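Local coordinates for protein disulfide isomerase (PDB 4N30) that probably introduces or rearranges disulfide bonds in other proteins, as a thioredoxin-fold oxidoreductase of the DsbA subfamily, at residues Ser47-Asp51 with Lys77-Asp81; Trp56-Ala62 with Asp85-Arg91; Val187-Asn191 with Ala211-Ala216. All coordinates share one frame; numbering follows the deposited sequence.

Contact 1: Ser47-Asp51 with Lys77-Asp81; sequences SLYGD and KRWVD
The phenol oxygen of Y49 is gripped from two directions. Its OH donates a short hydrogen bond to OD1 of D81, 2.5 Å long, using the syn lone pair of that carboxylate oxygen, and it accepts a second bond from a water at 3.0 Å. The carboxylate reaches the ring at its edge, the two planes turned 48° apart. With CG of Y49 anti to its own nitrogen (chi1 -177°), the ring projects from the strand onto the last turn of helix 67-81. There the K77 chain, bent at chi3, crosses the tyrosine at about a right angle and brings its CE over one face, toward the rim: CE sits 3.8 Å from the centroid of the Y49 ring, a CH-pi contact, while NZ makes an off-centre cation-pi approach. The same water also accepts a weak bond from K77 NZ, a loose link between the two side chains. V80 slides past the tyrosine in the opposite direction, its CG1 3.9 Å from Y49 CD2, and W122 of helix 99-131 adds an edge-to-face ring. G50 follows with a backbone that by itself favours glycine. Here a short edge strand is held against the helix of the adjoining beta-alpha-beta unit, within a thioredoxin fold.

Contact 2: Trp56-Ala62 with Asp85-Arg91; sequences WTINEYA and DVNLVWR
R91 lies along the neighbouring strand for most of its length. Its CB rests over one face of the Y61 ring, 3.6 Å from the centroid, as a CH-pi contact, and CG packs at 3.8 Å against CB of N59. Bends at chi2 (-56°) and chi3 (-72°) keep the chain alongside N59, both side chains pointing the same way, with N59 OD1 3.7 Å from R91 CD. NE leaves the pair to form a salt bridge with D171. At the tip, NH1 donates to OD1 of N59 at 3.0 Å; the acceptor lies in the guanidinium plane, although the donor stands well above the amide's carbonyl plane. The OH of Y61 sits over a face of the guanidinium without a hydrogen bond. Further along this surface of the sheet, T57 OG1 lies 2.7 Å from N87 OD1, within hydrogen-bonding distance.

The other surface is largely apolar. I58 CD1 meets V86 CG1 at 3.7 Å, and CB of A62 sits over the six-membered ring of W90. E60 is the polar exception: OE2 is hydrogen-bonded to OG1 of T73, whereas OE1 is buried without a partner. Between the surfaces, backbone bonds run in parallel register from W56 to A62. Two parallel strands joined through helix 67-81 form the beta-alpha-beta crossover of the thioredoxin fold, with A62 touching C69 of a probable CxxC redox motif.

Contact 3: Val187-Asn191 with Ala211-Ala216; sequences VIRDN and AIDWLA
Two first torsions bring I188 and L215 together. In I188, chi1 of -55° leaves CG2 anti to the backbone nitrogen and directs CG1 beside it, so the two branches spread over different parts of the helix; in L215, chi1 of -71° followed by an extended chi2 carries CD1 back to the strand. The result is strand-on-helix packing in the C-terminal part of the thioredoxin fold, where helix 205-216 lies against one face of the central sheet. The short segments run at 38° to each other, their axes 9.2 Å apart at closest approach.

I188 divides its contacts between its branches. CD1 touches CB of A211 at 4.0 Å, whereas CG2 meets both CD1 of L215, at 3.9 Å, and CG1 of I212. The isoleucine side chains cross at about a right angle, while I188 and L215 meet at a slant. L215 CD1 also lies against the carbonyl oxygen of I188. W56, from the neighbouring strand 56-62, packs on I212, L215 and A216 and widens this apolar layer.

No direct hydrogen bond joins the two segments, and the polar link at their far end goes through water. D190 OD2 forms a salt bridge with R55 and lies 3.4 Å from CB of A216. One water donates to both segments, to D190 OD2 at 2.7 Å and to the carbonyl oxygen of L215 at 2.8 Å.

The three contacts share one mixed five-stranded sheet, ordered 48-49, 86-92, 56-62, 185-190 and 196-200. Contact 2 is the parallel pair 86-92 and 56-62, the latter the central strand, its centre about 8 Å from that of contact 1 and about 11 Å from that of contact 3; the centres of contacts 1 and 3 are about 16 Å apart. Backbone bonds tie contact 2 to both, Y49 N to L88 O and N59 N to V187 O. Along the chain, contacts 1 and 2 interlock, their segments alternating, and contact 3 follows. W79 reaches I212, so helices 67-81 and 205-216 also touch each other. Together these elements belong to the scaffold of a thioredoxin-type oxidoreductase.

Contact 1: Ser47-Asp51 with Lys77-Asp81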
ATOM      1  N   SER A  47       1.201  -5.477  -5.946  1.00 14.20           N
ATOM      2  CA  SER A  47       1.157  -4.299  -5.071  1.00 13.19           C
ATOM      3  C   SER A  47       1.534  -2.998  -5.759  1.00 12.22           C
ATOM      4  O   SER A  47       1.611  -1.950  -5.054  1.00 12.20           O
ATOM      5  CB  SER A  47       2.055  -4.587  -3.841  1.00 16.14           C
ATOM      6  OG  SER A  47       3.398  -4.773  -4.260  1.00 20.48           O
ATOM      7  N   LEU A  48       1.770  -3.011  -7.055  1.00 12.73           N
ATOM      8  CA  LEU A  48       2.250  -1.875  -7.891  0.50 11.59           C
ATOM      9  C   LEU A  48       1.076  -1.237  -8.587  1.00 11.52           C
ATOM     10  O   LEU A  48       0.258  -1.955  -9.183  1.00 12.88           O
ATOM     11  CB  LEU A  48       3.131  -2.389  -9.058  0.50 13.03           C
ATOM     12  CG  LEU A  48       3.514  -1.337 -10.131  0.50 12.70           C
ATOM     13  CD1 LEU A  48       4.374  -0.215  -9.571  0.50 13.92           C
ATOM     14  CD2 LEU A  48       4.226  -2.028 -11.273  0.50 12.98           C
ATOM     15  N   TYR A  49       0.959   0.107  -8.544  1.00 11.50           N
ATOM     16  CA  TYR A  49      -0.019   0.852  -9.315  1.00 10.75           C
ATOM     17  C   TYR A  49       0.761   1.821 -10.146  1.00 13.25           C
ATOM     18  O   TYR A  49       1.605   2.582  -9.654  1.00 12.46           O
ATOM     19  CB  TYR A  49      -0.962   1.584  -8.353  1.00 12.34           C
ATOM     20  CG  TYR A  49      -2.044   2.319  -9.062  1.00 13.27           C
ATOM     21  CD1 TYR A  49      -3.175   1.645  -9.576  1.00 14.29           C
ATOM     22  CD2 TYR A  49      -1.918   3.689  -9.305  1.00 12.56           C
ATOM     23  CE1 TYR A  49      -4.128   2.381 -10.311  1.00 15.55           C
ATOM     24  CE2 TYR A  49      -2.857   4.441 -10.058  1.00 13.02           C
ATOM     25  CZ  TYR A  49      -3.949   3.711 -10.520  1.00 15.30           C
ATOM     26  OH  TYR A  49      -4.914   4.358 -11.251  1.00 19.31           O
ATOM     27  N   GLY A  50       0.478   1.856 -11.472  1.00 13.95           N
ATOM     28  CA  GLY A  50       1.208   2.746 -12.399  1.00 15.94           C
ATOM     29  C   GLY A  50       2.201   1.993 -13.234  1.00 16.76           C
ATOM     30  O   GLY A  50       2.220   0.758 -13.281  1.00 18.96           O
ATOM     31  N   ASP A  51       3.073   2.732 -13.859  1.00 17.51           N
ATOM     32  CA  ASP A  51       3.976   2.134 -14.846  1.00 17.14           C
ATOM     33  C   ASP A  51       5.104   1.410 -14.152  1.00 17.87           C
ATOM     34  O   ASP A  51       5.796   2.012 -13.309  1.00 16.83           O
ATOM     35  CB  ASP A  51       4.506   3.255 -15.762  1.00 21.26           C
ATOM     36  CG  ASP A  51       5.485   2.750 -16.901  1.00 26.62           C
ATOM     37  OD1 ASP A  51       5.905   1.597 -16.936  1.00 26.25           O
ATOM     38  OD2 ASP A  51       5.884   3.593 -17.742  1.00 37.85           O
ATOM     39  N   LYS A  77      -3.446   7.769  -5.904  1.00 12.08           N
ATOM     40  CA  LYS A  77      -3.543   7.037  -7.155  1.00 13.03           C
ATOM     41  C   LYS A  77      -3.899   8.035  -8.322  1.00 12.69           C
ATOM     42  O   LYS A  77      -3.327   7.874  -9.405  1.00 13.58           O
ATOM     43  CB  LYS A  77      -4.604   5.977  -7.022  1.00 13.05           C
ATOM     44  CG  LYS A  77      -4.191   4.803  -6.090  1.00 12.96           C
ATOM     45  CD  LYS A  77      -5.342   3.819  -5.808  1.00 14.46           C
ATOM     46  CE  LYS A  77      -5.655   3.078  -7.058  1.00 17.88           C
ATOM     47  NZ  LYS A  77      -6.952   2.377  -6.927  1.00 18.14           N
ATOM     48  N   ARG A  78      -4.779   8.992  -8.075  0.50 13.41           N
ATOM     49  CA  ARG A  78      -5.097  10.023  -9.087  0.50 12.99           C
ATOM     50  C   ARG A  78      -3.824  10.747  -9.496  0.50 13.54           C
ATOM     51  O   ARG A  78      -3.516  10.968 -10.703  0.50 11.59           O
ATOM     52  CB  ARG A  78      -6.111  10.976  -8.453  0.50 16.45           C
ATOM     53  CG  ARG A  78      -6.897  11.752  -9.496  0.50 18.81           C
ATOM     54  CD  ARG A  78      -8.095  12.550  -8.991  0.50 25.44           C
ATOM     55  NE  ARG A  78      -7.776  13.972  -9.122  0.50 30.00           N
ATOM     56  CZ  ARG A  78      -6.978  14.450 -10.069  0.50 30.65           C
ATOM     57  NH1 ARG A  78      -6.504  13.624 -10.984  0.50 35.86           N
ATOM     58  NH2 ARG A  78      -6.674  15.742 -10.124  0.50 31.52           N
ATOM     59  N   TRP A  79      -3.062  11.155  -8.494  1.00 13.91           N
ATOM     60  CA  TRP A  79      -1.850  11.885  -8.778  1.00 13.59           C
ATOM     61  C   TRP A  79      -0.926  11.024  -9.633  1.00 14.08           C
ATOM     62  O   TRP A  79      -0.287  11.518 -10.609  1.00 14.32           O
ATOM     63  CB  TRP A  79      -1.229  12.436  -7.478  1.00 13.58           C
ATOM     64  CG  TRP A  79      -0.080  13.357  -7.741  1.00 13.35           C
ATOM     65  CD1 TRP A  79      -0.176  14.757  -7.771  1.00 15.26           C
ATOM     66  CD2 TRP A  79       1.330  13.059  -7.860  1.00 12.85           C
ATOM     67  NE1 TRP A  79       1.092  15.252  -7.954  1.00 14.70           N
ATOM     68  CE2 TRP A  79       2.021  14.306  -8.055  1.00 15.42           C
ATOM     69  CE3 TRP A  79       2.069  11.882  -7.912  1.00 14.94           C
ATOM     70  CZ2 TRP A  79       3.373  14.406  -8.249  1.00 14.73           C
ATOM     71  CZ3 TRP A  79       3.450  11.960  -8.095  1.00 17.12           C
ATOM     72  CH2 TRP A  79       4.092  13.186  -8.283  1.00 16.51           C
ATOM     73  N   VAL A  80      -0.784   9.753  -9.323  1.00 13.59           N
ATOM     74  CA  VAL A  80       0.076   8.890 -10.104  1.00 13.71           C
ATOM     75  C   VAL A  80      -0.462   8.738 -11.529  1.00 14.14           C
ATOM     76  O   VAL A  80       0.327   8.758 -12.492  1.00 15.75           O
ATOM     77  CB  VAL A  80       0.180   7.536  -9.349  1.00 14.39           C
ATOM     78  CG1 VAL A  80       0.648   6.465 -10.328  1.00 15.48           C
ATOM     79  CG2 VAL A  80       1.105   7.635  -8.146  1.00 17.73           C
ATOM     80  N   ASP A  81      -1.772   8.731 -11.691  1.00 15.46           N
ATOM     81  CA  ASP A  81      -2.403   8.698 -13.058  1.00 17.45           C
ATOM     82  C   ASP A  81      -1.956   9.846 -13.921  1.00 18.54           C
ATOM     83  O   ASP A  81      -1.754   9.644 -15.135  1.00 20.31           O
ATOM     84  CB  ASP A  81      -3.909   8.760 -12.955  1.00 17.08           C
ATOM     85  CG  ASP A  81      -4.522   7.476 -12.429  1.00 17.70           C
ATOM     86  OD1 ASP A  81      -3.894   6.386 -12.399  1.00 19.05           O
ATOM     87  OD2 ASP A  81      -5.701   7.552 -12.064  1.00 18.95           O
TER
HETATM   88  O   HOH W   1      -7.553   3.847  -9.986  1.00 35.69           O

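Contact 2: Trp56-Ala62 with Asp85-Arg91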
ATOM      1  N   TRP A  56      10.380   7.172 -10.483  1.00 13.02           N
ATOM      2  CA  TRP A  56      10.311   7.308  -9.006  1.00 12.57           C
ATOM      3  C   TRP A  56       9.194   6.413  -8.562  1.00 12.73           C
ATOM      4  O   TRP A  56       8.148   6.263  -9.233  1.00 14.03           O
ATOM      5  CB  TRP A  56       9.942   8.745  -8.649  1.00 13.65           C
ATOM      6  CG  TRP A  56      11.110   9.660  -8.958  1.00 13.17           C
ATOM      7  CD1 TRP A  56      12.257   9.820  -8.271  1.00 13.74           C
ATOM      8  CD2 TRP A  56      11.187  10.504 -10.117  1.00 14.56           C
ATOM      9  NE1 TRP A  56      13.097  10.773  -8.914  1.00 14.25           N
ATOM     10  CE2 TRP A  56      12.466  11.207 -10.039  1.00 13.35           C
ATOM     11  CE3 TRP A  56      10.324  10.808 -11.183  1.00 13.90           C
ATOM     12  CZ2 TRP A  56      12.884  12.122 -11.014  1.00 13.85           C
ATOM     13  CZ3 TRP A  56      10.734  11.813 -12.124  1.00 15.23           C
ATOM     14  CH2 TRP A  56      11.997  12.428 -12.021  1.00 15.29           C
ATOM     15  N   THR A  57       9.380   5.812  -7.396  1.00 12.71           N
ATOM     16  CA  THR A  57       8.339   4.947  -6.784  1.00 11.73           C
ATOM     17  C   THR A  57       7.972   5.568  -5.429  1.00 12.38           C
ATOM     18  O   THR A  57       8.863   5.785  -4.575  1.00 12.31           O
ATOM     19  CB  THR A  57       8.903   3.621  -6.494  1.00 12.44           C
ATOM     20  OG1 THR A  57       9.070   2.912  -7.747  1.00 12.69           O
ATOM     21  CG2 THR A  57       7.920   2.700  -5.608  1.00 13.80           C
ATOM     22  N   ILE A  58       6.682   5.822  -5.244  1.00 11.41           N
ATOM     23  CA  ILE A  58       6.128   6.206  -3.921  1.00 10.86           C
ATOM     24  C   ILE A  58       5.741   4.945  -3.169  1.00 10.18           C
ATOM     25  O   ILE A  58       4.793   4.228  -3.649  1.00 11.20           O
ATOM     26  CB  ILE A  58       4.912   7.091  -4.051  1.00 11.56           C
ATOM     27  CG1 ILE A  58       5.233   8.427  -4.776  1.00 13.19           C
ATOM     28  CG2 ILE A  58       4.285   7.352  -2.679  1.00 12.04           C
ATOM     29  CD1 ILE A  58       4.036   9.301  -5.163  1.00 15.00           C
ATOM     30  N   ASN A  59       6.488   4.545  -2.144  1.00  9.81           N
ATOM     31  CA  ASN A  59       6.109   3.461  -1.244  1.00  9.55           C
ATOM     32  C   ASN A  59       5.195   3.987  -0.178  1.00  9.24           C
ATOM     33  O   ASN A  59       5.619   4.884   0.579  1.00 10.81           O
ATOM     34  CB  ASN A  59       7.358   2.840  -0.582  1.00 10.56           C
ATOM     35  CG  ASN A  59       8.218   2.151  -1.586  1.00 11.61           C
ATOM     36  OD1 ASN A  59       7.983   0.989  -1.918  1.00 15.13           O
ATOM     37  ND2 ASN A  59       9.214   2.875  -2.111  1.00 12.76           N
ATOM     38  N   GLU A  60       3.939   3.571  -0.202  1.00  9.18           N
ATOM     39  CA  GLU A  60       2.937   4.121   0.732  1.00  9.74           C
ATOM     40  C   GLU A  60       2.721   3.101   1.843  1.00 10.52           C
ATOM     41  O   GLU A  60       2.118   2.044   1.605  1.00 10.60           O
ATOM     42  CB  GLU A  60       1.588   4.398  -0.019  1.00  9.80           C
ATOM     43  CG  GLU A  60       0.486   4.860   0.929  1.00 10.32           C
ATOM     44  CD  GLU A  60      -0.906   4.829   0.356  1.00 10.80           C
ATOM     45  OE1 GLU A  60      -1.136   4.406  -0.720  1.00 12.36           O
ATOM     46  OE2 GLU A  60      -1.808   5.201   1.176  1.00 10.75           O
ATOM     47  N   TYR A  61       3.283   3.340   2.999  1.00  8.76           N
ATOM     48  CA  TYR A  61       3.068   2.502   4.165  1.00  8.86           C
ATOM     49  C   TYR A  61       1.714   2.824   4.728  1.00  9.64           C
ATOM     50  O   TYR A  61       1.435   3.969   5.158  1.00 10.19           O
ATOM     51  CB  TYR A  61       4.158   2.732   5.233  1.00 10.36           C
ATOM     52  CG  TYR A  61       5.471   2.128   4.801  1.00 10.19           C
ATOM     53  CD1 TYR A  61       5.840   0.862   5.243  1.00 11.79           C
ATOM     54  CD2 TYR A  61       6.353   2.826   3.943  1.00 11.10           C
ATOM     55  CE1 TYR A  61       7.017   0.242   4.813  1.00 13.68           C
ATOM     56  CE2 TYR A  61       7.556   2.216   3.506  1.00 12.19           C
ATOM     57  CZ  TYR A  61       7.846   0.968   4.009  1.00 12.79           C
ATOM     58  OH  TYR A  61       9.003   0.316   3.553  1.00 14.86           O
ATOM     59  N   ALA A  62       0.828   1.841   4.760  1.00  9.31           N
ATOM     60  CA  ALA A  62      -0.593   2.098   4.977  1.00  9.04           C
ATOM     61  C   ALA A  62      -1.318   0.966   5.669  1.00 10.10           C
ATOM     62  O   ALA A  62      -0.841  -0.184   5.746  1.00 10.09           O
ATOM     63  CB  ALA A  62      -1.272   2.406   3.649  1.00 10.61           C
ATOM     64  N   ASP A  85       5.665   9.202 -14.786  0.50 18.06           N
ATOM     65  CA  ASP A  85       7.028   8.975 -14.337  0.50 16.80           C
ATOM     66  C   ASP A  85       7.171   8.454 -12.889  0.50 14.28           C
ATOM     67  O   ASP A  85       8.267   8.065 -12.457  0.50 12.69           O
ATOM     68  CB  ASP A  85       7.890  10.238 -14.519  0.50 17.75           C
ATOM     69  CG  ASP A  85       8.161  10.528 -15.985  0.50 20.80           C
ATOM     70  OD1 ASP A  85       8.597   9.571 -16.670  0.50 22.70           O
ATOM     71  OD2 ASP A  85       7.933  11.683 -16.388  0.50 24.45           O
ATOM     72  N   VAL A  86       6.017   8.391 -12.198  1.00 14.41           N
ATOM     73  CA  VAL A  86       5.977   7.979 -10.772  1.00 12.70           C
ATOM     74  C   VAL A  86       5.009   6.825 -10.635  1.00 12.58           C
ATOM     75  O   VAL A  86       3.915   6.868 -11.276  1.00 14.48           O
ATOM     76  CB  VAL A  86       5.518   9.162  -9.898  1.00 14.01           C
ATOM     77  CG1 VAL A  86       5.631   8.774  -8.410  1.00 14.47           C
ATOM     78  CG2 VAL A  86       6.357  10.412 -10.187  1.00 13.18           C
ATOM     79  N   ASN A  87       5.406   5.802  -9.906  1.00 11.93           N
ATOM     80  CA  ASN A  87       4.451   4.719  -9.599  1.00 12.49           C
ATOM     81  C   ASN A  87       4.295   4.635  -8.103  1.00 12.53           C
ATOM     82  O   ASN A  87       4.850   5.435  -7.343  1.00 12.52           O
ATOM     83  CB  ASN A  87       4.877   3.415 -10.313  1.00 12.34           C
ATOM     84  CG  ASN A  87       6.139   2.854  -9.767  1.00 13.35           C
ATOM     85  OD1 ASN A  87       6.575   3.086  -8.666  1.00 13.71           O
ATOM     86  ND2 ASN A  87       6.771   2.023 -10.610  1.00 14.71           N
ATOM     87  N   LEU A  88       3.411   3.735  -7.699  1.00 12.06           N
ATOM     88  CA  LEU A  88       2.967   3.624  -6.291  1.00 12.04           C
ATOM     89  C   LEU A  88       3.036   2.186  -5.871  1.00 11.80           C
ATOM     90  O   LEU A  88       2.537   1.298  -6.619  1.00 13.01           O
ATOM     91  CB  LEU A  88       1.470   4.138  -6.215  1.00 13.69           C
ATOM     92  CG  LEU A  88       0.752   3.854  -4.909  1.00 12.35           C
ATOM     93  CD1 LEU A  88       1.367   4.651  -3.738  1.00 15.20           C
ATOM     94  CD2 LEU A  88      -0.684   4.321  -5.019  1.00 12.95           C
ATOM     95  N   VAL A  89       3.678   1.890  -4.744  1.00 10.95           N
ATOM     96  CA  VAL A  89       3.678   0.550  -4.192  1.00 11.18           C
ATOM     97  C   VAL A  89       3.106   0.541  -2.831  1.00  9.75           C
ATOM     98  O   VAL A  89       3.536   1.379  -1.961  1.00 10.68           O
ATOM     99  CB  VAL A  89       5.116  -0.061  -4.199  1.00 11.35           C
ATOM    100  CG1 VAL A  89       5.100  -1.404  -3.502  1.00 13.01           C
ATOM    101  CG2 VAL A  89       5.620  -0.182  -5.658  1.00 12.58           C
ATOM    102  N   TRP A  90       2.053  -0.244  -2.574  1.00 10.41           N
ATOM    103  CA  TRP A  90       1.468  -0.310  -1.247  1.00 10.42           C
ATOM    104  C   TRP A  90       2.418  -1.088  -0.357  1.00 10.87           C
ATOM    105  O   TRP A  90       2.760  -2.242  -0.750  1.00 12.17           O
ATOM    106  CB  TRP A  90       0.135  -1.048  -1.324  1.00 10.92           C
ATOM    107  CG  TRP A  90      -0.565  -1.283   0.011  1.00 10.53           C
ATOM    108  CD1 TRP A  90      -0.343  -2.293   0.921  1.00 11.41           C
ATOM    109  CD2 TRP A  90      -1.607  -0.464   0.601  1.00 10.41           C
ATOM    110  NE1 TRP A  90      -1.190  -2.190   1.958  1.00 11.67           N
ATOM    111  CE2 TRP A  90      -1.991  -1.110   1.812  1.00 11.08           C
ATOM    112  CE3 TRP A  90      -2.293   0.678   0.151  1.00 10.67           C
ATOM    113  CZ2 TRP A  90      -3.013  -0.614   2.619  1.00 11.92           C
ATOM    114  CZ3 TRP A  90      -3.337   1.140   0.947  1.00 11.96           C
ATOM    115  CH2 TRP A  90      -3.670   0.486   2.161  1.00 11.37           C
ATOM    116  N   ARG A  91       2.747  -0.600   0.815  1.00  9.66           N
ATOM    117  CA  ARG A  91       3.507  -1.349   1.801  1.00  9.59           C
ATOM    118  C   ARG A  91       2.669  -1.466   3.040  1.00  9.84           C
ATOM    119  O   ARG A  91       2.044  -0.525   3.517  1.00 10.75           O
ATOM    120  CB  ARG A  91       4.820  -0.596   2.116  1.00 11.06           C
ATOM    121  CG  ARG A  91       5.702  -0.269   0.898  1.00 12.08           C
ATOM    122  CD  ARG A  91       6.091  -1.460   0.064  1.00 16.26           C
ATOM    123  NE  ARG A  91       7.028  -2.144   0.855  1.00 20.22           N
ATOM    124  CZ  ARG A  91       8.344  -1.877   0.926  1.00 22.95           C
ATOM    125  NH1 ARG A  91       8.907  -0.881   0.248  1.00 24.58           N
ATOM    126  NH2 ARG A  91       9.089  -2.602   1.759  1.00 28.20           N
TER
HETATM  127  O   HOH W   2       9.164   0.439  -9.939  1.00 27.38           O

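Contact 3: Val187-Asn191 with Ala211-Ala216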
ATOM      1  N   VAL A 187       7.772   6.561   1.471  1.00  9.95           N
ATOM      2  CA  VAL A 187       9.223   6.517   1.166  1.00 11.32           C
ATOM      3  C   VAL A 187       9.262   6.644  -0.360  1.00 10.48           C
ATOM      4  O   VAL A 187       8.848   5.695  -1.032  1.00  9.75           O
ATOM      5  CB  VAL A 187       9.910   5.252   1.690  1.00 11.14           C
ATOM      6  CG1 VAL A 187      11.386   5.255   1.175  1.00 13.90           C
ATOM      7  CG2 VAL A 187       9.894   5.192   3.203  1.00 12.22           C
ATOM      8  N   ILE A 188       9.812   7.763  -0.857  1.00 11.09           N
ATOM      9  CA  ILE A 188       9.852   7.966  -2.313  1.00 10.82           C
ATOM     10  C   ILE A 188      11.271   7.633  -2.740  1.00 11.28           C
ATOM     11  O   ILE A 188      12.206   8.221  -2.247  1.00 11.25           O
ATOM     12  CB  ILE A 188       9.504   9.395  -2.690  1.00 12.23           C
ATOM     13  CG1 ILE A 188       8.141   9.809  -2.098  1.00 13.23           C
ATOM     14  CG2 ILE A 188       9.588   9.538  -4.232  1.00 13.17           C
ATOM     15  CD1 ILE A 188       7.676  11.217  -2.460  1.00 18.32           C
ATOM     16  N   ARG A 189      11.419   6.642  -3.628  1.00 11.82           N
ATOM     17  CA  ARG A 189      12.716   6.167  -4.095  1.00 13.53           C
ATOM     18  C   ARG A 189      12.888   6.647  -5.536  1.00 13.39           C
ATOM     19  O   ARG A 189      12.011   6.491  -6.401  1.00 13.48           O
ATOM     20  CB  ARG A 189      12.737   4.678  -3.990  1.00 15.81           C
ATOM     21  CG  ARG A 189      14.097   4.116  -4.499  1.00 18.87           C
ATOM     22  CD  ARG A 189      14.335   2.695  -4.102  1.00 24.69           C
ATOM     23  NE  ARG A 189      14.081   2.544  -2.663  1.00 32.02           N
ATOM     24  CZ  ARG A 189      14.848   2.934  -1.645  1.00 37.16           C
ATOM     25  NH1 ARG A 189      16.034   3.512  -1.837  1.00 42.11           N
ATOM     26  NH2 ARG A 189      14.416   2.704  -0.383  1.00 37.45           N
ATOM     27  N   ASP A 190      14.107   7.115  -5.866  1.00 13.51           N
ATOM     28  CA  ASP A 190      14.517   7.309  -7.259  1.00 13.04           C
ATOM     29  C   ASP A 190      15.193   6.024  -7.768  1.00 12.34           C
ATOM     30  O   ASP A 190      16.187   5.583  -7.225  1.00 13.78           O
ATOM     31  CB  ASP A 190      15.539   8.478  -7.250  1.00 13.94           C
ATOM     32  CG  ASP A 190      15.976   8.893  -8.609  1.00 14.18           C
ATOM     33  OD1 ASP A 190      16.011   8.011  -9.535  1.00 16.24           O
ATOM     34  OD2 ASP A 190      16.208  10.068  -8.842  1.00 14.14           O
ATOM     35  N   ASN A 191      14.469   5.355  -8.684  1.00 13.34           N
ATOM     36  CA  ASN A 191      14.907   4.051  -9.168  1.00 15.08           C
ATOM     37  C   ASN A 191      16.208   4.127 -10.014  1.00 15.28           C
ATOM     38  O   ASN A 191      16.799   3.068 -10.279  1.00 20.87           O
ATOM     39  CB  ASN A 191      13.755   3.410  -9.931  1.00 15.61           C
ATOM     40  CG  ASN A 191      12.574   3.105  -9.019  1.00 15.33           C
ATOM     41  OD1 ASN A 191      11.446   3.408  -9.402  1.00 17.31           O
ATOM     42  ND2 ASN A 191      12.854   2.473  -7.907  1.00 16.42           N
ATOM     43  N   ALA A 211       9.703  16.913  -2.721  1.00 10.73           N
ATOM     44  CA  ALA A 211      10.512  15.707  -2.329  1.00 10.84           C
ATOM     45  C   ALA A 211      11.227  15.155  -3.547  1.00 10.62           C
ATOM     46  O   ALA A 211      12.392  14.767  -3.378  1.00 10.70           O
ATOM     47  CB  ALA A 211       9.511  14.655  -1.779  1.00 12.59           C
ATOM     48  N   ILE A 212      10.530  15.098  -4.701  1.00 10.62           N
ATOM     49  CA  ILE A 212      11.234  14.523  -5.886  1.00 10.70           C
ATOM     50  C   ILE A 212      12.363  15.508  -6.305  1.00 11.34           C
ATOM     51  O   ILE A 212      13.448  15.099  -6.702  1.00 11.26           O
ATOM     52  CB  ILE A 212      10.208  14.218  -6.998  1.00 11.37           C
ATOM     53  CG1 ILE A 212       9.384  12.995  -6.541  1.00 11.55           C
ATOM     54  CG2 ILE A 212      10.945  13.901  -8.321  1.00 12.45           C
ATOM     55  CD1 ILE A 212       8.175  12.792  -7.434  1.00 15.09           C
ATOM     56  N   ASP A 213      12.108  16.820  -6.215  1.00 10.27           N
ATOM     57  CA  ASP A 213      13.114  17.825  -6.489  1.00 10.77           C
ATOM     58  C   ASP A 213      14.296  17.648  -5.538  1.00 10.41           C
ATOM     59  O   ASP A 213      15.456  17.770  -5.944  1.00 10.61           O
ATOM     60  CB  ASP A 213      12.461  19.188  -6.387  1.00 11.42           C
ATOM     61  CG  ASP A 213      13.390  20.307  -6.583  1.00 12.78           C
ATOM     62  OD1 ASP A 213      13.501  20.816  -7.692  1.00 13.86           O
ATOM     63  OD2 ASP A 213      13.964  20.807  -5.573  1.00 13.51           O
ATOM     64  N   TRP A 214      14.002  17.378  -4.257  1.00  9.72           N
ATOM     65  CA  TRP A 214      15.113  17.112  -3.334  1.00 10.37           C
ATOM     66  C   TRP A 214      15.943  15.877  -3.725  1.00 11.51           C
ATOM     67  O   TRP A 214      17.183  15.900  -3.660  1.00 11.20           O
ATOM     68  CB  TRP A 214      14.515  16.961  -1.931  1.00 11.22           C
ATOM     69  CG  TRP A 214      15.547  16.720  -0.850  1.00 10.74           C
ATOM     70  CD1 TRP A 214      16.089  17.710  -0.005  1.00 10.67           C
ATOM     71  CD2 TRP A 214      16.061  15.468  -0.380  1.00 11.55           C
ATOM     72  NE1 TRP A 214      16.948  17.120   0.923  1.00 11.56           N
ATOM     73  CE2 TRP A 214      16.985  15.767   0.695  1.00 11.61           C
ATOM     74  CE3 TRP A 214      15.894  14.143  -0.798  1.00 11.27           C
ATOM     75  CZ2 TRP A 214      17.651  14.782   1.426  1.00 12.42           C
ATOM     76  CZ3 TRP A 214      16.609  13.116  -0.061  1.00 11.76           C
ATOM     77  CH2 TRP A 214      17.448  13.449   1.012  1.00 13.45           C
ATOM     78  N   LEU A 215      15.265  14.849  -4.238  1.00 10.62           N
ATOM     79  CA  LEU A 215      15.990  13.664  -4.696  1.00 11.13           C
ATOM     80  C   LEU A 215      16.856  13.970  -5.934  1.00 11.19           C
ATOM     81  O   LEU A 215      17.988  13.439  -6.025  1.00 12.64           O
ATOM     82  CB  LEU A 215      14.999  12.558  -5.019  1.00 11.68           C
ATOM     83  CG  LEU A 215      14.277  11.893  -3.852  1.00 10.57           C
ATOM     84  CD1 LEU A 215      13.175  10.987  -4.433  1.00 12.10           C
ATOM     85  CD2 LEU A 215      15.239  11.075  -3.010  1.00 11.47           C
ATOM     86  N   ALA A 216      16.322  14.740  -6.875  1.00 11.31           N
ATOM     87  CA  ALA A 216      16.775  14.603  -8.234  1.00 13.20           C
ATOM     88  C   ALA A 216      16.629  15.871  -9.094  1.00 12.57           C
ATOM     89  O   ALA A 216      16.783  15.719 -10.351  1.00 14.67           O
ATOM     90  CB  ALA A 216      15.907  13.479  -8.911  1.00 15.30           C
TER
HETATM   91  O   HOH W   3      17.905  10.710  -6.840  1.00 14.94           O